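Local structure of staphylococcus aureus CymR (Staphylococcus aureus, 3T8R) at residues L14-S19 and K32-E37; S7-Y12 and D42-Q47. The protein probably acts as a dimeric, thiol-based oxidation-sensing transcriptional regulator of the Rrf2 type, tied to stress resistance and the oxidative response. All blocks are in the same frame, centred on the assembly; numbering follows the deposited sequence.

Contact 1. Residues L14-S19 and K32-E37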
loop_
_atom_site.group_PDB
_atom_site.type_symbol
_atom_site.label_atom_id
_atom_site.label_comp_id
_atom_site.label_asym_id
_atom_site.label_seq_id
_atom_site.Cartn_x
_atom_site.Cartn_y
_atom_site.Cartn_z
ATOM N N LEU A 14 -4.616 2.220 15.981
ATOM C CA LEU A 14 -4.510 3.635 15.694
ATOM C C LEU A 14 -5.754 4.359 16.179
ATOM O O LEU A 14 -5.655 5.416 16.799
ATOM C CB LEU A 14 -4.334 3.862 14.194
ATOM C CG LEU A 14 -3.176 4.727 13.702
ATOM C CD1 LEU A 14 -3.498 5.257 12.306
ATOM C CD2 LEU A 14 -2.814 5.861 14.665
ATOM N N THR A 15 -6.920 3.780 15.903
ATOM C CA THR A 15 -8.178 4.347 16.394
ATOM C C THR A 15 -8.224 4.463 17.917
ATOM O O THR A 15 -8.649 5.484 18.451
ATOM C CB THR A 15 -9.410 3.561 15.876
ATOM O OG1 THR A 15 -9.411 3.566 14.440
ATOM C CG2 THR A 15 -10.695 4.228 16.370
ATOM N N LEU A 16 -7.790 3.416 18.613
ATOM C CA LEU A 16 -7.667 3.427 20.070
ATOM C C LEU A 16 -6.814 4.623 20.515
ATOM O O LEU A 16 -7.200 5.409 21.386
ATOM C CB LEU A 16 -7.030 2.102 20.535
ATOM C CG LEU A 16 -7.029 1.636 21.994
ATOM C CD1 LEU A 16 -5.691 0.994 22.353
ATOM C CD2 LEU A 16 -7.370 2.735 22.973
ATOM N N MET A 17 -5.657 4.769 19.889
ATOM C CA MET A 17 -4.705 5.795 20.286
ATOM C C MET A 17 -5.222 7.214 20.025
ATOM O O MET A 17 -4.973 8.124 20.811
ATOM C CB MET A 17 -3.357 5.544 19.611
ATOM C CG MET A 17 -2.706 4.243 20.056
ATOM S SD MET A 17 -2.209 4.312 21.789
ATOM C CE MET A 17 -0.891 5.516 21.707
ATOM N N ILE A 18 -5.952 7.400 18.933
ATOM C CA ILE A 18 -6.529 8.705 18.636
ATOM C C ILE A 18 -7.554 9.074 19.704
ATOM O O ILE A 18 -7.592 10.208 20.175
ATOM C CB ILE A 18 -7.154 8.739 17.220
ATOM C CG1 ILE A 18 -6.056 8.599 16.164
ATOM C CG2 ILE A 18 -7.916 10.025 17.009
ATOM C CD1 ILE A 18 -6.569 8.239 14.773
ATOM N N SER A 19 -8.363 8.100 20.102
ATOM C CA SER A 19 -9.336 8.292 21.177
ATOM C C SER A 19 -8.651 8.739 22.464
ATOM O O SER A 19 -9.068 9.695 23.119
ATOM C CB SER A 19 -10.105 6.997 21.438
ATOM O OG SER A 19 -11.204 6.895 20.554
ATOM N N LYS A 32 -14.066 -0.900 27.714
ATOM C CA LYS A 32 -15.444 -1.191 27.339
ATOM C C LYS A 32 -16.011 -0.131 26.398
ATOM O O LYS A 32 -16.639 -0.459 25.392
ATOM C CB LYS A 32 -16.320 -1.326 28.582
ATOM C CG LYS A 32 -17.790 -1.547 28.282
ATOM C CD LYS A 32 -18.525 -2.082 29.503
ATOM C CE LYS A 32 -18.156 -1.302 30.749
ATOM N NZ LYS A 32 -18.870 -1.807 31.958
ATOM N N SER A 33 -15.778 1.139 26.713
ATOM C CA SER A 33 -16.329 2.214 25.892
ATOM C C SER A 33 -15.656 2.298 24.508
ATOM O O SER A 33 -16.323 2.512 23.510
ATOM C CB SER A 33 -16.297 3.557 26.628
ATOM O OG SER A 33 -15.062 4.225 26.451
ATOM N N ILE A 34 -14.344 2.096 24.450
ATOM C CA ILE A 34 -13.635 2.101 23.171
ATOM C C ILE A 34 -14.081 0.956 22.265
ATOM O O ILE A 34 -14.322 1.155 21.069
ATOM C CB ILE A 34 -12.101 2.044 23.370
ATOM C CG1 ILE A 34 -11.624 3.292 24.107
ATOM C CG2 ILE A 34 -11.390 1.942 22.023
ATOM C CD1 ILE A 34 -10.280 3.137 24.784
ATOM N N ALA A 35 -14.196 -0.244 22.829
ATOM C CA ALA A 35 -14.634 -1.407 22.066
ATOM C C ALA A 35 -16.026 -1.162 21.498
ATOM O O ALA A 35 -16.287 -1.416 20.323
ATOM C CB ALA A 35 -14.628 -2.662 22.937
ATOM N N GLU A 36 -16.916 -0.671 22.349
ATOM C CA GLU A 36 -18.273 -0.384 21.925
ATOM C C GLU A 36 -18.269 0.679 20.842
ATOM O O GLU A 36 -18.916 0.512 19.815
ATOM C CB GLU A 36 -19.143 0.024 23.118
ATOM C CG GLU A 36 -19.716 -1.182 23.853
ATOM C CD GLU A 36 -20.248 -0.863 25.238
ATOM O OE1 GLU A 36 -20.171 0.310 25.665
ATOM O OE2 GLU A 36 -20.739 -1.798 25.901
ATOM N N GLU A 37 -17.512 1.750 21.065
ATOM C CA GLU A 37 -17.437 2.850 20.100
ATOM C C GLU A 37 -16.964 2.408 18.714
ATOM O O GLU A 37 -17.305 3.037 17.712
ATOM C CB GLU A 37 -16.528 3.966 20.615
ATOM C CG GLU A 37 -17.082 4.734 21.799
ATOM C CD GLU A 37 -16.207 5.914 22.163
ATOM O OE1 GLU A 37 -15.192 6.132 21.464
ATOM O OE2 GLU A 37 -16.533 6.623 23.139
#
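I34 reaches from helix 31-37 toward L16 of helix 8-21, and the ends of the two side chains meet tip to tip. Starting at CB, I34 first meets helix 42-54, where L45 packs against it. CB then divides. Its CG2 branch lies anti to the backbone N and stays close by, with I34 CG2 4.2 Å from L16 CD2. Its CG1 branch lies beside the backbone N (chi1 -63°), and I34 CG1 comes no nearer than 4.4 Å to L16 CD2. CD1 continues this branch outward (chi2 159°) and makes the tight touch: I34 CD1 lies 3.5 Å from L16 CD2. This is tighter than an ordinary methyl-methyl distance. L16 does not start out aimed at I34; its CG is anti to the backbone N (chi1 -166°), and its end comes nearer. The two side chains cross at about a right angle. L16 also packs on L52 of helix 42-54, so that helix covers both residues.

One turn further along each helix the chemistry changes. S19 and E37 both point across the gap. E37 is extended beyond CG, yet its OE1 stays 4.2 Å from S19 OG, too far for a hydrogen bond. T15 faces elsewhere: its OG1 bonds to R11 O and to Q103 of the second subunit.

The direct join is therefore a small apolar patch of buried methyls. The S19 and E37 pair, where E37 is exposed, adds little directional hold between the two helices.

Contact 2. Residues S7-Y12 and D42-Q47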
loop_
_atom_site.group_PDB
_atom_site.type_symbol
_atom_site.label_atom_id
_atom_site.label_comp_id
_atom_site.label_asym_id
_atom_site.label_seq_id
_atom_site.Cartn_x
_atom_site.Cartn_y
_atom_site.Cartn_z
ATOM N N SER A 7 -3.294 -3.774 7.786
ATOM C CA SER A 7 -3.355 -4.549 9.026
ATOM C C SER A 7 -4.534 -4.127 9.888
ATOM O O SER A 7 -4.590 -2.985 10.352
ATOM C CB SER A 7 -2.063 -4.390 9.826
ATOM O OG SER A 7 -2.278 -4.700 11.189
ATOM N N THR A 8 -5.469 -5.052 10.098
ATOM C CA THR A 8 -6.662 -4.764 10.877
ATOM C C THR A 8 -6.292 -4.326 12.298
ATOM O O THR A 8 -6.840 -3.351 12.811
ATOM C CB THR A 8 -7.603 -5.973 10.931
ATOM O OG1 THR A 8 -8.039 -6.297 9.605
ATOM C CG2 THR A 8 -8.816 -5.659 11.796
ATOM N N LYS A 9 -5.361 -5.043 12.918
ATOM C CA LYS A 9 -4.862 -4.678 14.248
ATOM C C LYS A 9 -4.295 -3.258 14.258
ATOM O O LYS A 9 -4.545 -2.487 15.180
ATOM C CB LYS A 9 -3.771 -5.657 14.694
ATOM C CG LYS A 9 -4.281 -7.044 15.052
ATOM C CD LYS A 9 -3.169 -7.893 15.658
ATOM C CE LYS A 9 -2.122 -8.269 14.612
ATOM N NZ LYS A 9 -1.048 -9.149 15.181
ATOM N N GLY A 10 -3.513 -2.931 13.233
ATOM C CA GLY A 10 -2.906 -1.621 13.121
ATOM C C GLY A 10 -3.953 -0.532 13.039
ATOM O O GLY A 10 -3.873 0.458 13.764
ATOM N N ARG A 11 -4.938 -0.714 12.164
ATOM C CA ARG A 11 -6.002 0.275 12.031
ATOM C C ARG A 11 -6.736 0.500 13.345
ATOM O O ARG A 11 -6.927 1.639 13.769
ATOM C CB ARG A 11 -6.997 -0.140 10.948
ATOM C CG ARG A 11 -6.370 -0.164 9.573
ATOM C CD ARG A 11 -7.366 -0.598 8.504
ATOM N NE ARG A 11 -8.357 0.436 8.226
ATOM C CZ ARG A 11 -9.251 0.346 7.251
ATOM N NH1 ARG A 11 -9.267 -0.737 6.487
ATOM N NH2 ARG A 11 -10.128 1.320 7.047
ATOM N N TYR A 12 -7.163 -0.581 13.985
ATOM C CA TYR A 12 -7.920 -0.430 15.229
ATOM C C TYR A 12 -7.042 0.087 16.360
ATOM O O TYR A 12 -7.502 0.848 17.188
ATOM C CB TYR A 12 -8.643 -1.717 15.613
ATOM C CG TYR A 12 -9.854 -1.968 14.739
ATOM C CD1 TYR A 12 -10.963 -1.138 14.818
ATOM C CD2 TYR A 12 -9.879 -3.008 13.829
ATOM C CE1 TYR A 12 -12.080 -1.345 14.014
ATOM C CE2 TYR A 12 -10.993 -3.229 13.019
ATOM C CZ TYR A 12 -12.089 -2.390 13.122
ATOM O OH TYR A 12 -13.205 -2.594 12.334
ATOM N N ASP A 42 -14.261 -6.709 23.394
ATOM C CA ASP A 42 -13.306 -6.270 24.412
ATOM C C ASP A 42 -12.069 -7.152 24.368
ATOM O O ASP A 42 -10.957 -6.689 24.616
ATOM C CB ASP A 42 -13.928 -6.326 25.811
ATOM C CG ASP A 42 -14.933 -5.215 26.051
ATOM O OD1 ASP A 42 -14.654 -4.324 26.882
ATOM O OD2 ASP A 42 -16.004 -5.226 25.407
ATOM N N LEU A 43 -12.271 -8.418 24.042
ATOM C CA LEU A 43 -11.176 -9.374 23.984
ATOM C C LEU A 43 -10.214 -9.017 22.855
ATOM O O LEU A 43 -8.995 -9.102 23.016
ATOM C CB LEU A 43 -11.727 -10.790 23.812
ATOM C CG LEU A 43 -10.805 -12.004 23.954
ATOM C CD1 LEU A 43 -10.247 -12.133 25.371
ATOM C CD2 LEU A 43 -11.563 -13.267 23.546
ATOM N N TYR A 44 -10.760 -8.611 21.711
ATOM C CA TYR A 44 -9.924 -8.221 20.595
ATOM C C TYR A 44 -9.160 -6.953 20.954
ATOM O O TYR A 44 -7.985 -6.820 20.633
ATOM C CB TYR A 44 -10.774 -8.005 19.340
ATOM C CG TYR A 44 -9.977 -7.616 18.120
ATOM C CD1 TYR A 44 -9.399 -8.581 17.307
ATOM C CD2 TYR A 44 -9.812 -6.280 17.775
ATOM C CE1 TYR A 44 -8.675 -8.228 16.180
ATOM C CE2 TYR A 44 -9.084 -5.917 16.659
ATOM C CZ TYR A 44 -8.520 -6.894 15.865
ATOM O OH TYR A 44 -7.798 -6.524 14.747
ATOM N N LEU A 45 -9.822 -6.032 21.645
ATOM C CA LEU A 45 -9.186 -4.776 22.025
ATOM C C LEU A 45 -8.010 -5.084 22.943
ATOM O O LEU A 45 -6.958 -4.453 22.865
ATOM C CB LEU A 45 -10.176 -3.861 22.748
ATOM C CG LEU A 45 -10.201 -2.365 22.417
ATOM C CD1 LEU A 45 -10.963 -1.595 23.487
ATOM C CD2 LEU A 45 -8.813 -1.768 22.231
ATOM N N GLU A 46 -8.202 -6.068 23.809
ATOM C CA GLU A 46 -7.168 -6.471 24.752
ATOM C C GLU A 46 -5.874 -6.847 24.044
ATOM O O GLU A 46 -4.786 -6.572 24.546
ATOM C CB GLU A 46 -7.667 -7.632 25.612
ATOM C CG GLU A 46 -6.680 -8.097 26.667
ATOM C CD GLU A 46 -6.300 -6.996 27.623
ATOM O OE1 GLU A 46 -5.112 -6.934 28.012
ATOM O OE2 GLU A 46 -7.188 -6.194 27.997
ATOM N N GLN A 47 -5.990 -7.462 22.874
ATOM C CA GLN A 47 -4.819 -7.865 22.099
ATOM C C GLN A 47 -4.068 -6.681 21.506
ATOM O O GLN A 47 -2.892 -6.793 21.163
ATOM C CB GLN A 47 -5.215 -8.839 20.997
ATOM C CG GLN A 47 -5.688 -10.179 21.529
ATOM C CD GLN A 47 -6.102 -11.123 20.419
ATOM O OE1 GLN A 47 -6.351 -10.699 19.286
ATOM N NE2 GLN A 47 -6.185 -12.411 20.736
#
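Y44 of helix 42-54 spans the gap to helix 8-21 and ends against T8, K9 and Y12. Its CG is anti to the backbone N (chi1 -179°), which extends the ring away from its own helix and puts the hydroxyl end at the start of the other.

The apolar contact comes first. Y44 CE2 lies 4.1 Å from Y12 CD2, and the two side chains cross at about a right angle.

The hydroxyl makes close but non-bonding approaches. Y44 OH is 3.2 Å from T8 CG2; within 7-12 the same methyl lies in plane at the edge of the Y12 ring. K9 CG packs 3.6 Å from Y44 OH, while the rest of the lysine leads away. Y44 OH is also 3.4 Å from K9 N, at too poor an angle for a hydrogen bond.

Within 7-12, S7 OG accepts from G10 N at 3.0 Å, an ST motif. R11 forms a salt bridge with E99 and hydrogen bonds with E94 and Q103, all of the second subunit.

The segments cross at -93°. Helices 8-21, 31-37 and 42-54, then antiparallel strands 58-60 and 67-70, are consistent with the winged helix-turn-helix domain of Rrf2-type regulators, with 42-54 probably the recognition helix.

In the fold
Contacts 1 and 2 both use helix 8-21, at successive places along it. Contact 1 joins it to helix 31-37 and contact 2 to helix 42-54, the next helix in the chain. Along the sequence contact 1 is nested inside the loop closed by contact 2. Their centres are 10 Å apart, and they meet where I34 and A35 pack on L45. Contact 1 is partly buried and relies on aliphatic methyls. Contact 2 lies at the surface and relies on a long tyrosine bridging a wider gap. Together they set helix 8-21 against the probable helix-turn-helix pair. Both also border the second subunit, through T15 and R11.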